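Local atomic coordinates of putative branched chain amino acid ABC transporter, periplasmic amino acid-binding protein (Brucella ovis, PDB entry 4XFK), a protein that probably serves as the periplasmic amino acid-binding component of an ABC transport system that takes up branched-chain amino acids. Residues 355-360 with 372-377; 238-243 with 260-265; 269-274 with 361-366; 140-145 with 215-220. The protein carries 1 engineered substitution. One frame throughout, in Å; residues are numbered along the deposited sequence.

Contact 1: residues 355-360 with 372-377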
loop_
_atom_site.group_PDB
_atom_site.type_symbol
_atom_site.label_atom_id
_atom_site.label_comp_id
_atom_site.label_asym_id
_atom_site.label_seq_id
_atom_site.Cartn_x
_atom_site.Cartn_y
_atom_site.Cartn_z
ATOM N N VAL A 355 4.754 -11.099 3.014
ATOM C CA VAL A 355 4.980 -12.336 2.291
ATOM C C VAL A 355 5.765 -12.043 1.032
ATOM O O VAL A 355 5.331 -11.258 0.185
ATOM C CB VAL A 355 3.640 -12.967 1.880
ATOM C CG1 VAL A 355 3.860 -14.360 1.309
ATOM C CG2 VAL A 355 2.724 -13.016 3.062
ATOM N N VAL A 356 6.922 -12.683 0.906
ATOM C CA VAL A 356 7.741 -12.535 -0.286
ATOM C C VAL A 356 7.401 -13.666 -1.252
ATOM O O VAL A 356 7.291 -14.827 -0.851
ATOM C CB VAL A 356 9.242 -12.498 0.047
ATOM C CG1 VAL A 356 10.014 -11.983 -1.149
ATOM C CG2 VAL A 356 9.478 -11.591 1.254
ATOM N N GLN A 357 7.215 -13.300 -2.519
ATOM C CA GLN A 357 6.586 -14.163 -3.514
ATOM C C GLN A 357 7.356 -14.145 -4.828
ATOM O O GLN A 357 7.911 -13.105 -5.216
ATOM C CB GLN A 357 5.161 -13.679 -3.784
ATOM C CG GLN A 357 4.256 -13.668 -2.556
ATOM C CD GLN A 357 3.143 -12.649 -2.662
ATOM O OE1 GLN A 357 2.251 -12.778 -3.499
ATOM N NE2 GLN A 357 3.184 -11.629 -1.805
ATOM N N GLU A 358 7.367 -15.284 -5.521
ATOM C CA GLU A 358 8.033 -15.397 -6.816
ATOM C C GLU A 358 7.023 -15.724 -7.907
ATOM O O GLU A 358 6.038 -16.413 -7.656
ATOM C CB GLU A 358 9.106 -16.485 -6.765
ATOM C CG GLU A 358 8.560 -17.881 -6.476
ATOM C CD GLU A 358 9.641 -18.932 -6.414
ATOM O OE1 GLU A 358 10.245 -19.221 -7.465
ATOM O OE2 GLU A 358 9.882 -19.467 -5.314
ATOM N N VAL A 359 7.262 -15.233 -9.118
ATOM C CA VAL A 359 6.403 -15.591 -10.241
ATOM C C VAL A 359 6.746 -17.010 -10.695
ATOM O O VAL A 359 7.899 -17.301 -11.028
ATOM C CB VAL A 359 6.562 -14.599 -11.401
ATOM C CG1 VAL A 359 5.657 -14.993 -12.561
ATOM C CG2 VAL A 359 6.251 -13.178 -10.915
ATOM N N SER A 360 5.745 -17.887 -10.696
ATOM C CA SER A 360 5.968 -19.317 -10.871
ATOM C C SER A 360 4.725 -19.998 -11.418
ATOM O O SER A 360 3.604 -19.597 -11.108
ATOM C CB SER A 360 6.331 -19.952 -9.527
ATOM O OG SER A 360 6.385 -21.368 -9.622
ATOM N N TYR A 372 1.401 -18.418 -15.141
ATOM C CA TYR A 372 2.162 -18.009 -13.965
ATOM C C TYR A 372 1.310 -17.258 -12.954
ATOM O O TYR A 372 0.392 -16.538 -13.323
ATOM C CB TYR A 372 3.322 -17.098 -14.382
ATOM C CG TYR A 372 4.381 -17.800 -15.207
ATOM C CD1 TYR A 372 4.268 -17.912 -16.592
ATOM C CD2 TYR A 372 5.493 -18.355 -14.596
ATOM C CE1 TYR A 372 5.235 -18.567 -17.341
ATOM C CE2 TYR A 372 6.466 -19.005 -15.332
ATOM C CZ TYR A 372 6.336 -19.107 -16.701
ATOM O OH TYR A 372 7.315 -19.761 -17.415
ATOM N N GLY A 373 1.643 -17.403 -11.676
ATOM C CA GLY A 373 1.094 -16.547 -10.645
ATOM C C GLY A 373 2.134 -16.310 -9.576
ATOM O O GLY A 373 3.291 -16.722 -9.708
ATOM N N PHE A 374 1.714 -15.667 -8.497
ATOM C CA PHE A 374 2.603 -15.367 -7.391
ATOM C C PHE A 374 2.579 -16.483 -6.361
ATOM O O PHE A 374 1.538 -16.813 -5.809
ATOM C CB PHE A 374 2.242 -14.002 -6.804
ATOM C CG PHE A 374 2.551 -12.877 -7.745
ATOM C CD1 PHE A 374 1.619 -12.453 -8.681
ATOM C CD2 PHE A 374 3.808 -12.283 -7.740
ATOM C CE1 PHE A 374 1.926 -11.433 -9.582
ATOM C CE2 PHE A 374 4.111 -11.265 -8.631
ATOM C CZ PHE A 374 3.168 -10.842 -9.551
ATOM N N LEU A 375 3.746 -17.078 -6.132
ATOM C CA LEU A 375 3.899 -18.201 -5.218
ATOM C C LEU A 375 4.682 -17.706 -4.009
ATOM O O LEU A 375 5.794 -17.202 -4.161
ATOM C CB LEU A 375 4.684 -19.317 -5.906
ATOM C CG LEU A 375 4.942 -20.579 -5.081
ATOM C CD1 LEU A 375 3.692 -21.430 -5.021
ATOM C CD2 LEU A 375 6.119 -21.378 -5.652
ATOM N N PRO A 376 4.105 -17.836 -2.803
ATOM C CA PRO A 376 4.807 -17.366 -1.603
ATOM C C PRO A 376 5.973 -18.281 -1.235
ATOM O O PRO A 376 5.846 -19.500 -1.368
ATOM C CB PRO A 376 3.723 -17.434 -0.521
ATOM C CG PRO A 376 2.808 -18.526 -0.973
ATOM C CD PRO A 376 2.827 -18.503 -2.483
ATOM N N PHE A 377 7.089 -17.709 -0.781
ATOM C CA PHE A 377 8.210 -18.537 -0.327
ATOM C C PHE A 377 8.786 -18.149 1.038
ATOM O O PHE A 377 9.594 -18.890 1.597
ATOM C CB PHE A 377 9.319 -18.637 -1.387
ATOM C CG PHE A 377 9.991 -17.329 -1.712
ATOM C CD1 PHE A 377 11.023 -16.843 -0.919
ATOM C CD2 PHE A 377 9.620 -16.603 -2.838
ATOM C CE1 PHE A 377 11.652 -15.648 -1.226
ATOM C CE2 PHE A 377 10.246 -15.411 -3.144
ATOM C CZ PHE A 377 11.274 -14.940 -2.348
#

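Contact 2: residues 238-243 with 260-265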
loop_
_atom_site.group_PDB
_atom_site.type_symbol
_atom_site.label_atom_id
_atom_site.label_comp_id
_atom_site.label_asym_id
_atom_site.label_seq_id
_atom_site.Cartn_x
_atom_site.Cartn_y
_atom_site.Cartn_z
ATOM N N LYS A 238 17.726 -10.654 -18.462
ATOM C CA LYS A 238 17.998 -11.815 -17.620
ATOM C C LYS A 238 17.831 -11.534 -16.129
ATOM O O LYS A 238 17.449 -12.432 -15.369
ATOM C CB LYS A 238 19.396 -12.369 -17.903
ATOM C CG LYS A 238 19.541 -12.938 -19.306
ATOM C CD LYS A 238 20.818 -13.744 -19.451
ATOM C CE LYS A 238 20.901 -14.406 -20.818
ATOM N NZ LYS A 238 19.677 -15.211 -21.118
ATOM N N ALA A 239 18.122 -10.301 -15.715
ATOM C CA ALA A 239 17.969 -9.908 -14.317
ATOM C C ALA A 239 16.521 -10.058 -13.888
ATOM O O ALA A 239 15.601 -9.945 -14.704
ATOM C CB ALA A 239 18.423 -8.475 -14.103
ATOM N N LYS A 240 16.316 -10.308 -12.603
ATOM C CA LYS A 240 14.959 -10.385 -12.085
ATOM C C LYS A 240 14.623 -9.141 -11.281
ATOM O O LYS A 240 15.458 -8.613 -10.542
ATOM C CB LYS A 240 14.775 -11.654 -11.255
ATOM C CG LYS A 240 14.942 -12.935 -12.077
ATOM C CD LYS A 240 13.972 -12.980 -13.266
ATOM C CE LYS A 240 14.301 -14.113 -14.234
ATOM N NZ LYS A 240 13.391 -14.068 -15.424
ATOM N N PHE A 241 13.406 -8.645 -11.462
ATOM C CA PHE A 241 12.936 -7.499 -10.704
ATOM C C PHE A 241 12.568 -7.900 -9.281
ATOM O O PHE A 241 11.973 -8.952 -9.055
ATOM C CB PHE A 241 11.721 -6.864 -11.392
ATOM C CG PHE A 241 12.050 -6.137 -12.670
ATOM C CD1 PHE A 241 12.458 -4.816 -12.649
ATOM C CD2 PHE A 241 11.933 -6.771 -13.890
ATOM C CE1 PHE A 241 12.754 -4.147 -13.827
ATOM C CE2 PHE A 241 12.230 -6.103 -15.074
ATOM C CZ PHE A 241 12.638 -4.793 -15.039
ATOM N N ALA A 242 12.943 -7.055 -8.327
ATOM C CA ALA A 242 12.527 -7.206 -6.939
ATOM C C ALA A 242 11.696 -5.978 -6.609
ATOM O O ALA A 242 12.207 -4.858 -6.626
ATOM C CB ALA A 242 13.736 -7.314 -6.025
ATOM N N THR A 243 10.409 -6.197 -6.340
ATOM C CA THR A 243 9.444 -5.114 -6.408
ATOM C C THR A 243 8.521 -5.048 -5.212
ATOM O O THR A 243 8.433 -5.987 -4.409
ATOM C CB THR A 243 8.526 -5.278 -7.643
ATOM O OG1 THR A 243 7.608 -6.360 -7.416
ATOM C CG2 THR A 243 9.339 -5.524 -8.913
ATOM N N GLU A 260 8.992 -15.869 -15.442
ATOM C CA GLU A 260 9.442 -16.683 -14.317
ATOM C C GLU A 260 10.473 -15.963 -13.445
ATOM O O GLU A 260 11.420 -15.372 -13.952
ATOM C CB GLU A 260 10.020 -18.014 -14.823
ATOM C CG GLU A 260 10.445 -18.986 -13.718
ATOM C CD GLU A 260 11.111 -20.249 -14.252
ATOM O OE1 GLU A 260 11.290 -20.370 -15.483
ATOM O OE2 GLU A 260 11.467 -21.125 -13.436
ATOM N N GLY A 261 10.266 -15.996 -12.135
ATOM C CA GLY A 261 11.334 -15.671 -11.209
ATOM C C GLY A 261 11.412 -14.252 -10.681
ATOM O O GLY A 261 12.267 -13.955 -9.850
ATOM N N HIS A 262 10.553 -13.361 -11.167
ATOM C CA HIS A 262 10.484 -12.017 -10.595
ATOM C C HIS A 262 9.829 -12.069 -9.226
ATOM O O HIS A 262 9.102 -13.018 -8.911
ATOM C CB HIS A 262 9.770 -11.056 -11.539
ATOM C CG HIS A 262 10.427 -10.966 -12.875
ATOM N ND1 HIS A 262 11.529 -10.171 -13.107
ATOM C CD2 HIS A 262 10.170 -11.610 -14.038
ATOM C CE1 HIS A 262 11.915 -10.318 -14.363
ATOM N NE2 HIS A 262 11.112 -11.191 -14.945
ATOM N N ILE A 263 10.096 -11.051 -8.414
ATOM C CA ILE A 263 9.799 -11.105 -6.991
ATOM C C ILE A 263 9.004 -9.888 -6.525
ATOM O O ILE A 263 9.201 -8.770 -7.010
ATOM C CB ILE A 263 11.126 -11.168 -6.169
ATOM C CG1 ILE A 263 12.077 -12.248 -6.709
ATOM C CG2 ILE A 263 10.865 -11.395 -4.682
ATOM C CD1 ILE A 263 11.551 -13.665 -6.552
ATOM N N VAL A 264 8.106 -10.111 -5.574
ATOM C CA VAL A 264 7.369 -9.023 -4.935
ATOM C C VAL A 264 7.221 -9.363 -3.453
ATOM O O VAL A 264 7.186 -10.538 -3.089
ATOM C CB VAL A 264 5.981 -8.813 -5.604
ATOM C CG1 VAL A 264 5.036 -9.975 -5.305
ATOM C CG2 VAL A 264 5.349 -7.472 -5.207
ATOM N N SER A 265 7.180 -8.343 -2.600
ATOM C CA SER A 265 6.850 -8.525 -1.189
ATOM C C SER A 265 5.597 -7.711 -0.897
ATOM O O SER A 265 5.557 -6.508 -1.186
ATOM C CB SER A 265 7.996 -8.060 -0.301
ATOM O OG SER A 265 7.654 -8.276 1.058
#

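Contact 3: residues 269-274 with 361-366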
loop_
_atom_site.group_PDB
_atom_site.type_symbol
_atom_site.label_atom_id
_atom_site.label_comp_id
_atom_site.label_asym_id
_atom_site.label_seq_id
_atom_site.Cartn_x
_atom_site.Cartn_y
_atom_site.Cartn_z
ATOM N N ASN A 269 -0.820 -13.262 0.291
ATOM C CA ASN A 269 -0.872 -14.144 -0.858
ATOM C C ASN A 269 -1.952 -15.174 -0.545
ATOM O O ASN A 269 -2.059 -15.611 0.595
ATOM C CB ASN A 269 0.497 -14.800 -1.100
ATOM C CG ASN A 269 0.486 -15.765 -2.262
ATOM O OD1 ASN A 269 -0.031 -16.872 -2.147
ATOM N ND2 ASN A 269 1.066 -15.357 -3.387
ATOM N N PRO A 270 -2.771 -15.551 -1.538
ATOM C CA PRO A 270 -3.855 -16.507 -1.270
ATOM C C PRO A 270 -3.410 -17.813 -0.601
ATOM O O PRO A 270 -4.207 -18.398 0.133
ATOM C CB PRO A 270 -4.404 -16.812 -2.666
ATOM C CG PRO A 270 -4.106 -15.595 -3.458
ATOM C CD PRO A 270 -2.816 -15.035 -2.919
ATOM N N GLU A 271 -2.182 -18.264 -0.864
ATOM C CA GLU A 271 -1.676 -19.535 -0.328
ATOM C C GLU A 271 -0.741 -19.366 0.859
ATOM O O GLU A 271 -0.113 -20.336 1.285
ATOM C CB GLU A 271 -0.852 -20.282 -1.373
ATOM C CG GLU A 271 -1.487 -20.521 -2.704
ATOM C CD GLU A 271 -0.517 -21.210 -3.645
ATOM O OE1 GLU A 271 -0.224 -20.642 -4.715
ATOM O OE2 GLU A 271 -0.034 -22.314 -3.305
ATOM N N ALA A 272 -0.607 -18.149 1.371
ATOM C CA ALA A 272 0.402 -17.894 2.395
ATOM C C ALA A 272 -0.055 -18.214 3.810
ATOM O O ALA A 272 0.775 -18.394 4.694
ATOM C CB ALA A 272 0.919 -16.466 2.306
ATOM N N ASN A 273 -1.367 -18.282 4.032
ATOM C CA ASN A 273 -1.875 -18.559 5.369
ATOM C C ASN A 273 -2.998 -19.583 5.342
ATOM O O ASN A 273 -4.075 -19.370 5.905
ATOM C CB ASN A 273 -2.322 -17.278 6.076
ATOM C CG ASN A 273 -2.560 -17.493 7.554
ATOM O OD1 ASN A 273 -1.861 -18.284 8.189
ATOM N ND2 ASN A 273 -3.557 -16.808 8.105
ATOM N N GLY A 274 -2.733 -20.695 4.668
ATOM C CA GLY A 274 -3.617 -21.842 4.697
ATOM C C GLY A 274 -5.036 -21.536 4.264
ATOM O O GLY A 274 -5.270 -20.736 3.349
ATOM N N LYS A 361 4.925 -21.040 -12.217
ATOM C CA LYS A 361 3.810 -21.836 -12.709
ATOM C C LYS A 361 3.184 -22.642 -11.578
ATOM O O LYS A 361 2.078 -23.164 -11.723
ATOM C CB LYS A 361 4.267 -22.787 -13.814
ATOM C CG LYS A 361 4.574 -22.110 -15.130
ATOM C CD LYS A 361 4.900 -23.151 -16.181
ATOM C CE LYS A 361 5.169 -22.519 -17.527
ATOM N NZ LYS A 361 5.383 -23.575 -18.546
ATOM N N LYS A 362 3.893 -22.751 -10.459
ATOM C CA LYS A 362 3.401 -23.524 -9.325
ATOM C C LYS A 362 2.296 -22.800 -8.548
ATOM O O LYS A 362 1.592 -23.426 -7.768
ATOM C CB LYS A 362 4.546 -23.887 -8.379
ATOM C CG LYS A 362 5.574 -24.845 -8.972
ATOM C CD LYS A 362 6.769 -25.017 -8.038
ATOM C CE LYS A 362 7.832 -25.923 -8.649
ATOM N NZ LYS A 362 8.315 -25.419 -9.968
ATOM N N ALA A 363 2.138 -21.493 -8.752
ATOM C CA ALA A 363 1.129 -20.733 -8.018
ATOM C C ALA A 363 -0.271 -21.236 -8.342
ATOM O O ALA A 363 -0.592 -21.470 -9.503
ATOM C CB ALA A 363 1.245 -19.257 -8.352
ATOM N N ARG A 364 -1.102 -21.394 -7.314
ATOM C CA ARG A 364 -2.475 -21.851 -7.508
ATOM C C ARG A 364 -3.326 -20.813 -8.236
ATOM O O ARG A 364 -4.068 -21.145 -9.163
ATOM C CB ARG A 364 -3.124 -22.197 -6.171
ATOM C CG ARG A 364 -4.559 -22.695 -6.306
ATOM C CD ARG A 364 -5.027 -23.369 -5.036
ATOM N NE ARG A 364 -4.154 -24.481 -4.687
ATOM C CZ ARG A 364 -4.286 -25.715 -5.170
ATOM N NH1 ARG A 364 -5.267 -25.997 -6.021
ATOM N NH2 ARG A 364 -3.438 -26.668 -4.800
ATOM N N ILE A 365 -3.227 -19.557 -7.800
ATOM C CA ILE A 365 -3.974 -18.463 -8.403
ATOM C C ILE A 365 -3.079 -17.796 -9.442
ATOM O O ILE A 365 -2.029 -17.236 -9.107
ATOM C CB ILE A 365 -4.401 -17.429 -7.340
ATOM C CG1 ILE A 365 -5.284 -18.076 -6.266
ATOM C CG2 ILE A 365 -5.096 -16.240 -7.993
ATOM C CD1 ILE A 365 -6.452 -18.828 -6.810
ATOM N N LYS A 366 -3.497 -17.862 -10.702
ATOM C CA LYS A 366 -2.705 -17.350 -11.818
ATOM C C LYS A 366 -2.917 -15.857 -12.022
ATOM O O LYS A 366 -3.982 -15.327 -11.706
ATOM C CB LYS A 366 -3.083 -18.084 -13.102
ATOM C CG LYS A 366 -3.101 -19.592 -12.966
ATOM C CD LYS A 366 -1.754 -20.107 -12.511
ATOM C CE LYS A 366 -1.709 -21.619 -12.571
ATOM N NZ LYS A 366 -0.356 -22.126 -12.232
HETATM O O HOH W 1 0.986 -23.911 -5.125
HETATM O O HOH W 2 -1.999 -18.707 -5.333
HETATM O O HOH W 3 -2.368 -24.068 -2.594
#

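Contact 4: residues 140-145 with 215-220. Engineered in segment 140-145: R141 (natural residue His).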
loop_
_atom_site.group_PDB
_atom_site.type_symbol
_atom_site.label_atom_id
_atom_site.label_comp_id
_atom_site.label_asym_id
_atom_site.label_seq_id
_atom_site.Cartn_x
_atom_site.Cartn_y
_atom_site.Cartn_z
ATOM N N ILE A 140 9.647 -1.067 4.868
ATOM C CA ILE A 140 9.111 -2.408 5.035
ATOM C C ILE A 140 9.167 -3.184 3.712
ATOM O O ILE A 140 9.602 -4.340 3.681
ATOM C CB ILE A 140 7.661 -2.364 5.564
ATOM C CG1 ILE A 140 7.614 -1.703 6.954
ATOM C CG2 ILE A 140 7.054 -3.760 5.574
ATOM C CD1 ILE A 140 6.199 -1.417 7.458
ATOM N N ARG A 141 8.724 -2.552 2.623
ATOM C CA ARG A 141 8.733 -3.206 1.315
ATOM C C ARG A 141 10.125 -3.720 0.946
ATOM O O ARG A 141 10.295 -4.879 0.549
ATOM C CB ARG A 141 8.275 -2.248 0.211
ATOM C CG ARG A 141 6.801 -1.875 0.216
ATOM C CD ARG A 141 5.875 -3.001 -0.190
ATOM N NE ARG A 141 4.534 -2.459 -0.391
ATOM C CZ ARG A 141 3.477 -3.174 -0.763
ATOM N NH1 ARG A 141 3.594 -4.473 -1.004
ATOM N NH2 ARG A 141 2.295 -2.586 -0.891
ATOM N N PHE A 142 11.123 -2.847 1.052
ATOM C CA PHE A 142 12.407 -3.162 0.440
ATOM C C PHE A 142 13.377 -3.920 1.323
ATOM O O PHE A 142 14.196 -4.678 0.818
ATOM C CB PHE A 142 12.966 -1.976 -0.357
ATOM C CG PHE A 142 12.193 -1.774 -1.615
ATOM C CD1 PHE A 142 12.522 -2.490 -2.761
ATOM C CD2 PHE A 142 11.037 -1.002 -1.614
ATOM C CE1 PHE A 142 11.756 -2.384 -3.905
ATOM C CE2 PHE A 142 10.255 -0.896 -2.761
ATOM C CZ PHE A 142 10.606 -1.599 -3.899
ATOM N N LYS A 143 13.237 -3.793 2.636
ATOM C CA LYS A 143 13.934 -4.683 3.551
ATOM C C LYS A 143 13.422 -6.103 3.360
ATOM O O LYS A 143 14.195 -7.044 3.180
ATOM C CB LYS A 143 13.695 -4.262 4.998
ATOM C CG LYS A 143 14.088 -5.335 5.999
ATOM C CD LYS A 143 13.578 -5.037 7.406
ATOM C CE LYS A 143 12.082 -5.328 7.566
ATOM N NZ LYS A 143 11.221 -4.153 7.249
ATOM N N THR A 144 12.095 -6.265 3.395
ATOM C CA THR A 144 11.538 -7.613 3.302
ATOM C C THR A 144 11.801 -8.286 1.957
ATOM O O THR A 144 12.131 -9.471 1.930
ATOM C CB THR A 144 10.030 -7.706 3.683
ATOM O OG1 THR A 144 9.244 -6.890 2.807
ATOM C CG2 THR A 144 9.788 -7.283 5.132
ATOM N N VAL A 145 11.668 -7.555 0.850
ATOM C CA VAL A 145 11.884 -8.193 -0.443
ATOM C C VAL A 145 13.331 -8.667 -0.578
ATOM O O VAL A 145 13.593 -9.787 -1.030
ATOM C CB VAL A 145 11.428 -7.317 -1.653
ATOM C CG1 VAL A 145 12.439 -6.218 -1.994
ATOM C CG2 VAL A 145 11.154 -8.198 -2.856
ATOM N N THR A 215 19.686 -8.426 -9.871
ATOM C CA THR A 215 18.413 -7.966 -9.330
ATOM C C THR A 215 18.207 -6.515 -9.712
ATOM O O THR A 215 19.142 -5.715 -9.666
ATOM C CB THR A 215 18.419 -8.058 -7.799
ATOM O OG1 THR A 215 18.787 -9.385 -7.408
ATOM C CG2 THR A 215 17.050 -7.718 -7.220
ATOM N N VAL A 216 16.979 -6.181 -10.094
ATOM C CA VAL A 216 16.584 -4.797 -10.332
ATOM C C VAL A 216 15.526 -4.416 -9.300
ATOM O O VAL A 216 14.396 -4.897 -9.363
ATOM C CB VAL A 216 16.016 -4.595 -11.747
ATOM C CG1 VAL A 216 15.630 -3.129 -11.945
ATOM C CG2 VAL A 216 17.031 -5.055 -12.797
ATOM N N PHE A 217 15.893 -3.576 -8.337
ATOM C CA PHE A 217 14.929 -3.111 -7.348
ATOM C C PHE A 217 14.119 -1.959 -7.911
ATOM O O PHE A 217 14.687 -0.993 -8.429
ATOM C CB PHE A 217 15.642 -2.624 -6.088
ATOM C CG PHE A 217 16.285 -3.720 -5.275
ATOM C CD1 PHE A 217 15.511 -4.575 -4.500
ATOM C CD2 PHE A 217 17.664 -3.881 -5.269
ATOM C CE1 PHE A 217 16.098 -5.576 -3.746
ATOM C CE2 PHE A 217 18.252 -4.880 -4.519
ATOM C CZ PHE A 217 17.474 -5.726 -3.755
ATOM N N THR A 218 12.795 -2.037 -7.788
ATOM C CA THR A 218 11.961 -0.935 -8.245
ATOM C C THR A 218 10.646 -0.858 -7.491
ATOM O O THR A 218 9.982 -1.876 -7.267
ATOM C CB THR A 218 11.690 -0.996 -9.780
ATOM O OG1 THR A 218 10.876 0.121 -10.153
ATOM C CG2 THR A 218 10.987 -2.285 -10.191
ATOM N N GLY A 219 10.278 0.368 -7.123
ATOM C CA GLY A 219 8.961 0.663 -6.573
ATOM C C GLY A 219 7.970 1.148 -7.620
ATOM O O GLY A 219 6.924 1.679 -7.273
ATOM N N ASN A 220 8.283 0.971 -8.900
ATOM C CA ASN A 220 7.407 1.463 -9.961
ATOM C C ASN A 220 6.044 0.776 -9.944
ATOM O O ASN A 220 5.902 -0.346 -9.448
ATOM C CB ASN A 220 8.062 1.298 -11.336
ATOM C CG ASN A 220 9.201 2.273 -11.565
ATOM O OD1 ASN A 220 9.659 2.949 -10.642
ATOM N ND2 ASN A 220 9.653 2.357 -12.809
#

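Contact 1: residues 355-360 with 372-377
V356 and F377 meet twice, once through the backbone and once through the side chains. F377 N donates to V356 O (2.9 Å), and the phenyl ring folds back over the facing strand, so that V356 O sits 3.5 Å above one face of the F377 ring, displaced toward its rim. The F377 first torsion explains this: at 64° CG lies between the backbone N and carbonyl carbon, turning the ring inward until CZ comes 3.4 Å from V356 CG1. E358 N lies at the edge of the same ring, in its plane. The antiparallel ladder continues with the reciprocal E358–L375 bonds (E358 N to L375 O, 2.8 Å) and the reciprocal S360–G373 bonds. F374 shares the sheet face of Q357 and V359. V359 CG2 reaches F374 CE2 (3.7 Å), while its CG1 touches Y372 CB (3.6 Å). Q357 lays OE1 3.5 Å from F374 CB and turns NE2 back to V355 O (3.0 Å); OE1 accepts from N269 ND2, and NE2 also bonds T266 OG1. K152 makes a cation-pi contact with F377. Strand 350-360 runs between strand 373-380 and strand 263-266, the latter joined by the Q357–V264 backbone bond, with I252 of helix 251-255 against V359, Y372 and F374.

Contact 2: residues 238-243 with 260-265
K240 reaches across to three consecutive residues, E260 to H262. Its CB starts 3.7 Å from G261 O, and CG stays beside the same oxygen. The chain then bends at chi2 (-57°), which carries CD over one face of the H262 imidazole, 3.7 Å from the ring centroid and 16° off the normal, a CH-pi contact. CE passes close to E260 O, and NZ ends there in a 2.8 Å hydrogen bond, approaching nearly straight on to the carbonyl. H262 itself takes the place of a backbone acceptor: F241 N donates to ND1 (2.9 Å) within 9° of the ring plane, and F241 CD2 flanks that nitrogen at 3.5 Å. Regular parallel pairing follows, I263 N to F241 O and S265 N to T243 O. Between them I263 O accepts two donors of one residue, T243 N and T243 OG1 (both 2.9 Å), in the beta-alpha-beta unit of strand 240-243, helix 251-255 and strand 263-266. Because ND1 accepts, the ring proton of H262 is probably on NE2, which agrees with the weak bond from NE2 to I258 O; the ammonium of K240, 3.7 Å from NE2, would probably disfavour a doubly protonated ring.

Contact 3: residues 269-274 with 361-366
E271 and R364 carry opposite charges, yet the direct bond between them leaves the guanidinium aside: the backbone N of R364 donates to E271 OE1 (2.8 Å, 174° at the hydrogen). The approach is straight at the proton but steep at the acceptor, since the nitrogen stands 51° out of the carboxylate plane. E271 OE2 and R364 NE are 4.9 Å apart and are joined through a water that donates to OE2 and accepts from NE, lying at the edge of the guanidinium in its plane. A second water links E271 OE1 with I365 N (2.9 Å from the water oxygen), so one carboxylate oxygen serves two successive amides, the first directly and the next at second hand. A third water donates to both E271 OE2 (2.6 Å) and K362 O. The glutamate projects from a type I beta turn spanning N269 to A272, closed by A272 N to N269 O (3.0 Å); within it N269 OD1 accepts from E271 N (2.9 Å), an Asx turn at the base of the side chain. With CG beside the backbone N (chi1 -53°) and the chain extended beyond it, E271 spans the gap between the two loops at the protein surface. Next to this polar bridge, P270 lays CB and CG against I365 CG1, the CB contact being 3.9 Å. M278 of helix 274-288 touches P270, E271 and R364, while L375 and P376 of strand 373-380 pack against E271.

Contact 4: residues 140-145 with 215-220
A helix laid on a beta-sheet, the layered alpha/beta arrangement of periplasmic binding protein lobes, brings F142 of helix 138-152 against F217 of strand 215-218. The axes of the two short segments pass 10.4 Å apart and run nearly antiparallel, at 163° between their N-to-C directions, leaving room for one layer of side chains. The two phenyl groups pass alongside one another, pointing opposite ways, and touch through F142 CD1 and F217 CD1 (4.0 Å). A chi1 of -72° sets CG opposite the carbonyl carbon, and F142 reaches past F217 toward T218 and G219, where CZ comes 3.4 Å from T218 O. That oxygen lies at the edge of the F142 ring, in its plane, so the weakly positive rim of the ring probably faces the carbonyl favourably. G219 N is near the same CZ, at 3.8 Å. One turn along the helix, V145 sets CG1 at the edge of the F217 ring, 4.1 Å from CE1. Within its own strand, T215 CG2 sits 4.0 Å above the centre of one face of the F217 ring. An ST turn follows, T218 OG1 accepting from N220 N (3.0 Å), while the same hydroxyl is also bonded to I162 O. On the helix, T144 OG1 donates to I140 O (2.7 Å), which T144 N reaches from the opposite face of the carbonyl plane; S265 OG is a second partner of that hydroxyl. V172, T175 and V176 of helix 167-184 pack against F142, and V176 also touches F217; strand 215-218 itself lies between strands 158-164 and 240-243.

How the contacts relate
From the N terminus, contact 4 closes first, bringing helix 138-152 onto strand 215-218 across 69 intervening residues. Contact 2 follows in series, a short beta-alpha-beta loop whose A242 N bonds to V216 O, continuing the sheet from contact 4. The chain then enters 269-274, and contacts 3 and 1 cross, their segments alternating as 269-274, 355-360, 361-366 and 372-377. Contact 3 closes the long excursion from 269-274 at 361-366; contact 1 closes an 11-residue connection between antiparallel strands. Contact 1 extends the same sheet through Q357 N to V264 O, while N269 ND2 joins contact 3 to F374 O. Contacts 3 and 4 remain separate, their nearest atoms about 10 Å apart.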